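Local structure of alpha-amylase G-6 (2C3H) at residues Y10-D15 with G47-H52; T19-Y24 with A39-H44; Y25-K30 with E55-V60. The protein probably binds starch through this family 26 carbohydrate-binding module, one domain of a longer amylase, which holds glucose units here. One frame throughout, in Å; residues are numbered along the deposited sequence.

Contact 1: Y10-D15 with G47-H52. With SO4 (sulfate ion), chain T.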
# COMPACT_ATOMS: atom_id res chain seq x y z
N TYR A 10 1.06 -5.87 2.70
CA TYR A 10 0.74 -6.88 1.74
C TYR A 10 -0.61 -6.49 1.26
O TYR A 10 -1.40 -5.98 2.03
CB TYR A 10 0.71 -8.26 2.40
CG TYR A 10 2.05 -8.69 2.94
CD1 TYR A 10 2.93 -9.45 2.17
CD2 TYR A 10 2.42 -8.37 4.26
CE1 TYR A 10 4.18 -9.85 2.69
CE2 TYR A 10 3.65 -8.77 4.79
CZ TYR A 10 4.52 -9.49 4.00
OH TYR A 10 5.73 -9.85 4.52
N PHE A 11 -0.89 -6.74 -0.02
CA PHE A 11 -2.16 -6.31 -0.60
C PHE A 11 -2.66 -7.34 -1.57
O PHE A 11 -1.96 -7.68 -2.51
CB PHE A 11 -1.97 -4.98 -1.34
CG PHE A 11 -3.16 -4.53 -2.12
CD1 PHE A 11 -4.34 -4.18 -1.48
CD2 PHE A 11 -3.08 -4.42 -3.52
CE1 PHE A 11 -5.45 -3.73 -2.22
CE2 PHE A 11 -4.21 -3.99 -4.28
CZ PHE A 11 -5.37 -3.62 -3.63
N LYS A 12 -3.87 -7.85 -1.36
CA LYS A 12 -4.49 -8.77 -2.31
C LYS A 12 -5.05 -8.02 -3.53
O LYS A 12 -6.01 -7.27 -3.40
CB LYS A 12 -5.60 -9.55 -1.64
CG LYS A 12 -5.86 -10.86 -2.36
CD LYS A 12 -7.03 -11.58 -1.74
CE LYS A 12 -6.84 -13.09 -1.89
NZ LYS A 12 -7.65 -13.62 -2.99
N LYS A 13 -4.49 -8.29 -4.70
CA LYS A 13 -4.85 -7.59 -5.91
C LYS A 13 -6.27 -7.97 -6.40
O LYS A 13 -6.59 -9.13 -6.52
CB LYS A 13 -3.79 -7.84 -6.97
CG LYS A 13 -4.01 -7.09 -8.27
CD LYS A 13 -2.94 -7.43 -9.34
CE LYS A 13 -3.31 -8.68 -10.16
NZ LYS A 13 -4.61 -8.52 -10.88
N PRO A 14 -7.13 -6.99 -6.66
CA PRO A 14 -8.41 -7.31 -7.29
C PRO A 14 -8.12 -7.89 -8.70
O PRO A 14 -7.10 -7.52 -9.34
CB PRO A 14 -9.13 -5.98 -7.35
CG PRO A 14 -8.33 -5.04 -6.38
CD PRO A 14 -6.93 -5.54 -6.43
N ASP A 15 -8.93 -8.84 -9.14
CA ASP A 15 -8.66 -9.57 -10.40
C ASP A 15 -8.51 -8.64 -11.59
O ASP A 15 -7.61 -8.83 -12.40
CB ASP A 15 -9.71 -10.65 -10.70
CG ASP A 15 -9.56 -11.89 -9.80
OD1 ASP A 15 -10.51 -12.72 -9.73
OD2 ASP A 15 -8.50 -12.13 -9.12
N GLY A 47 0.62 -15.82 -5.09
CA GLY A 47 -0.73 -15.79 -5.65
C GLY A 47 -1.20 -14.38 -5.97
O GLY A 47 -0.56 -13.68 -6.76
N ASP A 48 -2.31 -13.96 -5.35
CA ASP A 48 -2.83 -12.60 -5.57
C ASP A 48 -2.11 -11.54 -4.72
O ASP A 48 -2.29 -10.36 -4.93
CB ASP A 48 -4.32 -12.55 -5.24
CG ASP A 48 -5.17 -13.43 -6.15
OD1 ASP A 48 -4.71 -13.80 -7.26
OD2 ASP A 48 -6.34 -13.80 -5.81
N TRP A 49 -1.30 -11.97 -3.77
CA TRP A 49 -0.71 -11.07 -2.80
C TRP A 49 0.56 -10.42 -3.27
O TRP A 49 1.41 -11.08 -3.86
CB TRP A 49 -0.41 -11.83 -1.53
CG TRP A 49 -1.63 -12.17 -0.78
CD1 TRP A 49 -2.30 -13.34 -0.83
CD2 TRP A 49 -2.33 -11.32 0.14
NE1 TRP A 49 -3.36 -13.30 0.04
CE2 TRP A 49 -3.41 -12.06 0.63
CE3 TRP A 49 -2.14 -10.00 0.60
CZ2 TRP A 49 -4.33 -11.53 1.55
CZ3 TRP A 49 -3.02 -9.48 1.54
CH2 TRP A 49 -4.11 -10.24 2.00
N TYR A 50 0.65 -9.12 -3.02
CA TYR A 50 1.83 -8.34 -3.34
C TYR A 50 2.27 -7.61 -2.09
O TYR A 50 1.50 -7.48 -1.14
CB TYR A 50 1.51 -7.32 -4.42
CG TYR A 50 1.26 -7.95 -5.77
CD1 TYR A 50 2.23 -7.91 -6.75
CD2 TYR A 50 0.03 -8.59 -6.07
CE1 TYR A 50 2.00 -8.46 -8.00
CE2 TYR A 50 -0.20 -9.14 -7.31
CZ TYR A 50 0.80 -9.08 -8.27
OH TYR A 50 0.64 -9.66 -9.50
N THR A 51 3.49 -7.08 -2.12
CA THR A 51 4.09 -6.56 -0.90
C THR A 51 5.00 -5.37 -1.15
O THR A 51 5.65 -5.27 -2.20
CB THR A 51 4.80 -7.74 -0.13
OG1 THR A 51 5.20 -7.29 1.17
CG2 THR A 51 6.10 -8.20 -0.82
N HIS A 52 5.04 -4.45 -0.18
CA HIS A 52 6.08 -3.43 -0.20
C HIS A 52 6.40 -2.95 1.22
O HIS A 52 5.51 -2.87 2.08
CB HIS A 52 5.71 -2.26 -1.11
CG HIS A 52 6.74 -1.18 -1.20
ND1 HIS A 52 7.76 -1.19 -2.13
CD2 HIS A 52 6.86 -0.01 -0.53
CE1 HIS A 52 8.48 -0.09 -2.01
NE2 HIS A 52 7.96 0.65 -1.05
S SO4 T . -4.81 -16.32 -1.64
O1 SO4 T . -4.06 -17.46 -1.16
O2 SO4 T . -5.04 -15.41 -0.53
O3 SO4 T . -4.05 -15.69 -2.71
O4 SO4 T . -6.10 -16.72 -2.22
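Phe11 N donates to Tyr50 O at 2.7 Å, the shortest polar bond between residues 10-15 and 47-52. Tyr50 N returns a bond to Phe11 O, which makes Phe11 and Tyr50 a hydrogen-bonded antiparallel pair. The non-hydrogen-bonded pairs Tyr10 with Thr51 and Lys12 with Trp49 flank it. This pairing joins strands 7-12 and 49-54 in the mixed sheet of the carbohydrate-binding module. Beyond the strand, Lys13 N makes a nearly straight bond to Asp48 O (N-H...O 176°).

Lys12 lies across one face of the Trp49 indole, its CB 3.8 Å from the centroid of the six-membered ring and 4° off its normal, a CH-pi contact. At the indole edge, Trp49 NE1 donates to sulfate O2 at 2.8 Å; the ion probably comes from the crystallisation liquor. Lys12 starts out extended, with CG anti to the backbone N (chi1 -156°), and bends only at its last torsion. Its NZ reaches Asp48 OD2 at 3.1 Å, a salt bridge on the anti lone pair. On the same side of the sheet, Trp87 stacks on Tyr10 and meets Trp49 edge-to-face.

Phe11 and Tyr50 occupy the other side and pack on Pro20. Lys13 lies alongside Tyr50, with CD 3.8 Å from Tyr50 CE2. Its bent chain delivers NZ to Trp17 O and, at 3.1 Å, to Pro14 O.

Contact 2: T19-Y24 with A39-H44. With GLC (alpha-D-glucopyranose), chain I; GLC (alpha-D-glucopyranose), chain B; SO4 (sulfate ion), chain S.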
# COMPACT_ATOMS: atom_id res chain seq x y z
N THR A 19 -0.77 -4.63 -11.95
CA THR A 19 -0.01 -4.95 -10.74
C THR A 19 0.01 -3.78 -9.78
O THR A 19 0.13 -2.66 -10.20
CB THR A 19 1.35 -5.71 -10.97
OG1 THR A 19 2.48 -4.96 -10.49
CG2 THR A 19 1.62 -6.01 -12.37
N PRO A 20 -0.26 -4.01 -8.52
CA PRO A 20 -0.51 -2.90 -7.61
C PRO A 20 0.71 -2.02 -7.31
O PRO A 20 1.83 -2.55 -7.20
CB PRO A 20 -0.99 -3.61 -6.34
CG PRO A 20 -0.52 -5.04 -6.47
CD PRO A 20 -0.45 -5.33 -7.88
N HIS A 21 0.45 -0.72 -7.14
CA HIS A 21 1.41 0.22 -6.57
C HIS A 21 0.95 0.72 -5.19
O HIS A 21 -0.23 0.70 -4.86
CB HIS A 21 1.71 1.39 -7.52
CG HIS A 21 2.41 0.99 -8.78
ND1 HIS A 21 1.94 0.01 -9.63
CD2 HIS A 21 3.54 1.49 -9.37
CE1 HIS A 21 2.76 -0.11 -10.66
NE2 HIS A 21 3.75 0.77 -10.52
N LEU A 22 1.91 1.09 -4.36
CA LEU A 22 1.60 1.56 -3.03
C LEU A 22 1.90 3.05 -2.96
O LEU A 22 3.08 3.45 -3.08
CB LEU A 22 2.42 0.81 -2.00
CG LEU A 22 1.96 1.11 -0.56
CD1 LEU A 22 0.70 0.32 -0.34
CD2 LEU A 22 2.99 0.76 0.51
N TYR A 23 0.85 3.86 -2.84
CA TYR A 23 1.03 5.30 -2.67
C TYR A 23 0.92 5.59 -1.18
O TYR A 23 0.08 4.97 -0.48
CB TYR A 23 0.02 6.10 -3.52
CG TYR A 23 0.02 7.56 -3.19
CD1 TYR A 23 0.96 8.43 -3.76
CD2 TYR A 23 -0.89 8.08 -2.27
CE1 TYR A 23 0.98 9.78 -3.44
CE2 TYR A 23 -0.88 9.43 -1.94
CZ TYR A 23 0.08 10.27 -2.54
OH TYR A 23 0.16 11.60 -2.23
N TYR A 24 1.77 6.50 -0.67
CA TYR A 24 1.75 6.78 0.77
C TYR A 24 2.17 8.20 1.10
O TYR A 24 2.96 8.79 0.40
CB TYR A 24 2.62 5.76 1.53
CG TYR A 24 4.07 5.67 1.05
CD1 TYR A 24 4.45 4.74 0.05
CD2 TYR A 24 5.06 6.47 1.64
CE1 TYR A 24 5.75 4.65 -0.35
CE2 TYR A 24 6.38 6.40 1.23
CZ TYR A 24 6.73 5.50 0.24
OH TYR A 24 8.04 5.41 -0.14
N ALA A 39 4.21 6.35 -7.43
CA ALA A 39 4.05 5.34 -6.39
C ALA A 39 4.69 4.01 -6.84
O ALA A 39 4.41 3.57 -7.96
CB ALA A 39 2.60 5.11 -6.05
N PRO A 40 5.50 3.37 -5.98
CA PRO A 40 6.20 2.14 -6.37
C PRO A 40 5.36 0.86 -6.51
O PRO A 40 4.36 0.61 -5.79
CB PRO A 40 7.24 1.94 -5.26
CG PRO A 40 6.65 2.63 -4.02
CD PRO A 40 5.81 3.76 -4.58
N GLU A 41 5.83 0.06 -7.48
CA GLU A 41 5.43 -1.31 -7.74
C GLU A 41 5.54 -2.15 -6.50
O GLU A 41 6.59 -2.25 -5.90
CB GLU A 41 6.36 -1.94 -8.79
CG GLU A 41 5.75 -2.11 -10.15
CD GLU A 41 5.94 -3.49 -10.78
OE1 GLU A 41 5.28 -3.74 -11.80
OE2 GLU A 41 6.71 -4.34 -10.30
N MET A 42 4.45 -2.81 -6.13
CA MET A 42 4.55 -3.77 -5.06
C MET A 42 5.15 -5.04 -5.67
O MET A 42 4.73 -5.46 -6.76
CB MET A 42 3.19 -3.99 -4.42
CG MET A 42 2.61 -2.70 -3.90
SD MET A 42 1.11 -2.96 -3.04
CE MET A 42 1.73 -3.50 -1.45
N GLU A 43 6.18 -5.58 -5.02
CA GLU A 43 6.78 -6.86 -5.38
C GLU A 43 5.73 -7.94 -5.29
O GLU A 43 4.94 -7.94 -4.36
CB GLU A 43 7.90 -7.21 -4.40
CG GLU A 43 9.29 -7.20 -5.05
CD GLU A 43 10.30 -6.26 -4.37
OE1 GLU A 43 11.25 -6.77 -3.73
OE2 GLU A 43 10.18 -5.00 -4.50
N HIS A 44 5.72 -8.85 -6.26
CA HIS A 44 4.83 -10.01 -6.20
C HIS A 44 5.19 -10.86 -5.00
O HIS A 44 6.36 -11.12 -4.76
CB HIS A 44 4.90 -10.84 -7.51
CG HIS A 44 4.05 -12.08 -7.49
ND1 HIS A 44 2.88 -12.18 -6.76
CD2 HIS A 44 4.19 -13.26 -8.13
CE1 HIS A 44 2.35 -13.38 -6.94
NE2 HIS A 44 3.12 -14.05 -7.78
C1 GLC I . -4.51 10.98 -1.56
C2 GLC I . -5.70 10.99 -0.63
C3 GLC I . -6.04 12.40 -0.22
C4 GLC I . -4.78 13.08 0.33
C5 GLC I . -3.69 13.10 -0.72
C6 GLC I . -2.40 13.65 -0.14
O2 GLC I . -6.80 10.47 -1.33
O3 GLC I . -7.09 12.30 0.73
O4 GLC I . -5.05 14.41 0.72
O5 GLC I . -3.42 11.78 -1.16
O6 GLC I . -1.34 13.41 -1.04
C1 GLC B . -5.02 11.36 -7.11
C2 GLC B . -5.81 10.34 -6.30
C3 GLC B . -6.01 10.86 -4.88
C4 GLC B . -4.63 11.12 -4.28
C5 GLC B . -3.88 12.12 -5.13
C6 GLC B . -2.50 12.36 -4.54
O1 GLC B . -5.77 12.54 -7.30
O2 GLC B . -7.06 10.08 -6.89
O3 GLC B . -6.74 9.99 -4.01
O4 GLC B . -4.88 11.67 -3.02
O5 GLC B . -3.78 11.67 -6.48
O6 GLC B . -1.76 13.34 -5.28
S SO4 S . 1.37 -3.92 -15.09
O1 SO4 S . 2.50 -4.74 -14.68
O2 SO4 S . 1.65 -2.55 -14.64
O3 SO4 S . 1.28 -3.90 -16.56
O4 SO4 S . 0.08 -4.40 -14.59
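Ala39 sets its methyl CB 3.7 Å from Tyr23 CB, near the plane of the tyrosine ring. Pro40 follows with a backbone bond: Leu22 N donates to Pro40 O at 2.9 Å. The proline CG also meets the edge of the Tyr24 ring.

Glu41 pairs with His21 in a single backbone bridge. Its CA lies over the centre of the imidazole, 3.8 Å from the ring centroid of His21, a CH-pi contact. The carboxylate plane is turned 83° from the ring, and OE1 takes only a weak bond from Thr19 OG1. The imidazole is steered by its first torsion (chi1 -66°), which keeps CG beside the backbone N. Its ND1 then donates to Thr19 O at 3.3 Å, in the ring plane. With a serine in place of His21, Thr19 O would probably be left without this N-H, and a gap would open beneath Glu41 CA.

Met42 N closes the pairing with a bond to Pro20 O of 2.8 Å at 170°. Its side chain points inward. Met42 CG is 4.0 Å from Leu22 CB, SD packs on Pro20 CB, and Phe11 and Tyr50 add to this core.

At the far end, Tyr23 OH is hydrogen-bonded to glucose O6 (chain I) at 2.6 Å, and Trp36 meets the Tyr23 ring edge-to-face. Gly76 and Glu77 also bind glucose, which makes Tyr23 part of a typical carbohydrate-binding site.

Contact 3: Y25-K30 with E55-V60. With GLC (alpha-D-glucopyranose), chain I.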
# COMPACT_ATOMS: atom_id res chain seq x y z
N TYR A 25 1.64 8.77 2.18
CA TYR A 25 1.99 10.14 2.57
C TYR A 25 1.78 10.17 4.07
O TYR A 25 1.45 9.12 4.65
CB TYR A 25 1.12 11.17 1.83
CG TYR A 25 -0.37 11.03 2.12
CD1 TYR A 25 -1.13 10.02 1.50
CD2 TYR A 25 -1.01 11.89 3.02
CE1 TYR A 25 -2.52 9.88 1.75
CE2 TYR A 25 -2.41 11.75 3.30
CZ TYR A 25 -3.14 10.74 2.64
OH TYR A 25 -4.46 10.56 2.88
N ASP A 26 1.96 11.36 4.68
CA ASP A 26 2.00 11.52 6.12
C ASP A 26 2.96 10.53 6.78
O ASP A 26 2.62 9.98 7.84
CB ASP A 26 0.62 11.26 6.74
CG ASP A 26 -0.30 12.45 6.64
OD1 ASP A 26 -0.02 13.39 5.85
OD2 ASP A 26 -1.37 12.50 7.32
N THR A 27 4.12 10.28 6.17
CA THR A 27 5.07 9.39 6.80
C THR A 27 5.54 9.96 8.14
O THR A 27 5.76 11.18 8.30
CB THR A 27 6.28 9.00 5.90
OG1 THR A 27 6.91 10.17 5.40
CG2 THR A 27 5.82 8.27 4.65
N ASN A 28 5.64 9.06 9.11
CA ASN A 28 6.22 9.38 10.40
C ASN A 28 7.13 8.24 10.85
O ASN A 28 6.68 7.09 11.03
CB ASN A 28 5.13 9.64 11.42
CG ASN A 28 5.70 10.17 12.72
OD1 ASN A 28 6.62 10.99 12.70
ND2 ASN A 28 5.16 9.71 13.86
N PRO A 29 8.41 8.55 11.03
CA PRO A 29 8.97 9.87 10.74
C PRO A 29 9.06 10.18 9.24
O PRO A 29 8.95 9.29 8.38
CB PRO A 29 10.37 9.78 11.36
CG PRO A 29 10.27 8.62 12.34
CD PRO A 29 9.42 7.63 11.60
N LYS A 30 9.27 11.46 8.94
CA LYS A 30 9.24 11.93 7.57
C LYS A 30 10.30 11.27 6.70
O LYS A 30 11.48 11.18 7.06
CB LYS A 30 9.34 13.45 7.52
CG LYS A 30 8.96 14.08 6.16
CD LYS A 30 7.63 13.50 5.58
CE LYS A 30 6.35 13.86 6.38
NZ LYS A 30 5.16 13.98 5.48
N GLU A 55 10.66 1.84 4.01
CA GLU A 55 11.76 2.02 4.97
C GLU A 55 11.58 3.31 5.80
O GLU A 55 11.05 4.33 5.31
CB GLU A 55 13.16 2.00 4.30
CG GLU A 55 13.45 0.85 3.33
CD GLU A 55 13.57 -0.55 3.98
OE1 GLU A 55 13.40 -0.71 5.22
OE2 GLU A 55 13.79 -1.52 3.19
N GLY A 56 11.99 3.24 7.07
CA GLY A 56 12.21 4.41 7.91
C GLY A 56 11.05 4.92 8.73
O GLY A 56 11.14 6.01 9.32
N VAL A 57 9.99 4.13 8.83
CA VAL A 57 8.66 4.65 9.12
C VAL A 57 7.97 3.87 10.26
O VAL A 57 8.03 2.63 10.30
CB VAL A 57 7.85 4.59 7.77
CG1 VAL A 57 6.63 3.72 7.83
CG2 VAL A 57 7.55 5.98 7.23
N GLU A 58 7.35 4.57 11.19
CA GLU A 58 6.50 3.92 12.18
C GLU A 58 5.06 3.91 11.64
O GLU A 58 4.37 2.88 11.71
CB GLU A 58 6.47 4.68 13.53
CG GLU A 58 7.76 4.71 14.36
CD GLU A 58 8.21 3.34 14.87
OE1 GLU A 58 7.37 2.38 14.96
OE2 GLU A 58 9.42 3.21 15.20
N SER A 59 4.60 5.06 11.17
CA SER A 59 3.23 5.20 10.68
C SER A 59 3.19 5.89 9.29
O SER A 59 4.14 6.59 8.89
CB SER A 59 2.37 5.94 11.71
OG SER A 59 2.61 7.33 11.64
N VAL A 60 2.06 5.66 8.60
CA VAL A 60 1.82 6.08 7.23
C VAL A 60 0.31 6.14 6.95
O VAL A 60 -0.48 5.44 7.61
CB VAL A 60 2.58 5.11 6.25
CG1 VAL A 60 1.66 4.15 5.53
CG2 VAL A 60 3.39 5.89 5.26
C1 GLC I . -4.51 10.98 -1.56
C2 GLC I . -5.70 10.99 -0.63
C3 GLC I . -6.04 12.40 -0.22
C4 GLC I . -4.78 13.08 0.33
C5 GLC I . -3.69 13.10 -0.72
C6 GLC I . -2.40 13.65 -0.14
O2 GLC I . -6.80 10.47 -1.33
O3 GLC I . -7.09 12.30 0.73
O4 GLC I . -5.05 14.41 0.72
O5 GLC I . -3.42 11.78 -1.16
O6 GLC I . -1.34 13.41 -1.04
O HOH W 1 1.42 9.31 10.16
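Tyr25, whose carbonyl O touches Val60 CG2, lays one face of its ring against a glucose (chain I). Glucose C6 sits 3.8 Å above the Tyr25 ring plane, over its centre. This is sugar-on-aromatic stacking, the hallmark of carbohydrate-binding modules. The phenol OH is tied to Gly79 N, which fixes the far end of the ring. The ring of Pro29, after a cis peptide bond, puts CD 3.3 Å from Gly56 O.

The chain turns a corner at Asp26, whose carboxylate is salt-bridged to Arg61. Asn28 N donates to Ser59 O at 2.9 Å. Asn28 O accepts twice, from Ser59 N at 2.9 Å and from Glu58 N at 2.6 Å, both in the carbonyl plane. Glu58 and Ser59 thus face one residue, a classic beta bulge. A water bridges Asp26 O and Ser59 OG.

On the buried side, Thr27 and Val60 run side by side, and their CG2 atoms are tight at 3.5 Å. With CG2 anti to the carbonyl carbon, Thr27 keeps its methyl on Val60 while OG1 (chi1 53°) bonds to Glu33 and Val31 N. Val57 CG2 meets Thr27 CB at 3.5 Å, the side chains crossing at about a right angle.

Strand 21-28 is outermost in a three-stranded antiparallel sheet. Strand 59-65 is central and pairs with strand 71-82 through Val60 and Arg82, while Val57 and Val60 pack on Leu7 of strand 7-12.

Contact 2 joins the two sheets of this all-beta module. Contact 1 lies in the mixed sheet and contact 3 in the three-stranded one; their centres are about 21 Å apart, on opposite sides of the chain's centre. Contact 2 lies between, its centre about 10 Å from that of contact 1 and about 16 Å from that of contact 3. It joins contact 1 through a probable hydrogen bond, Thr51 N to Glu43 O at 2.8 Å, and contact 3 where Tyr24 CB packs on Val60 CG2. Contacts 2 and 3 share strand 21-28, whose Tyr23 and Tyr25 both touch one glucose. Contact 1 is remote from the sugar: the side chain of Phe11 comes no nearer than about 14 Å to a bound glucose.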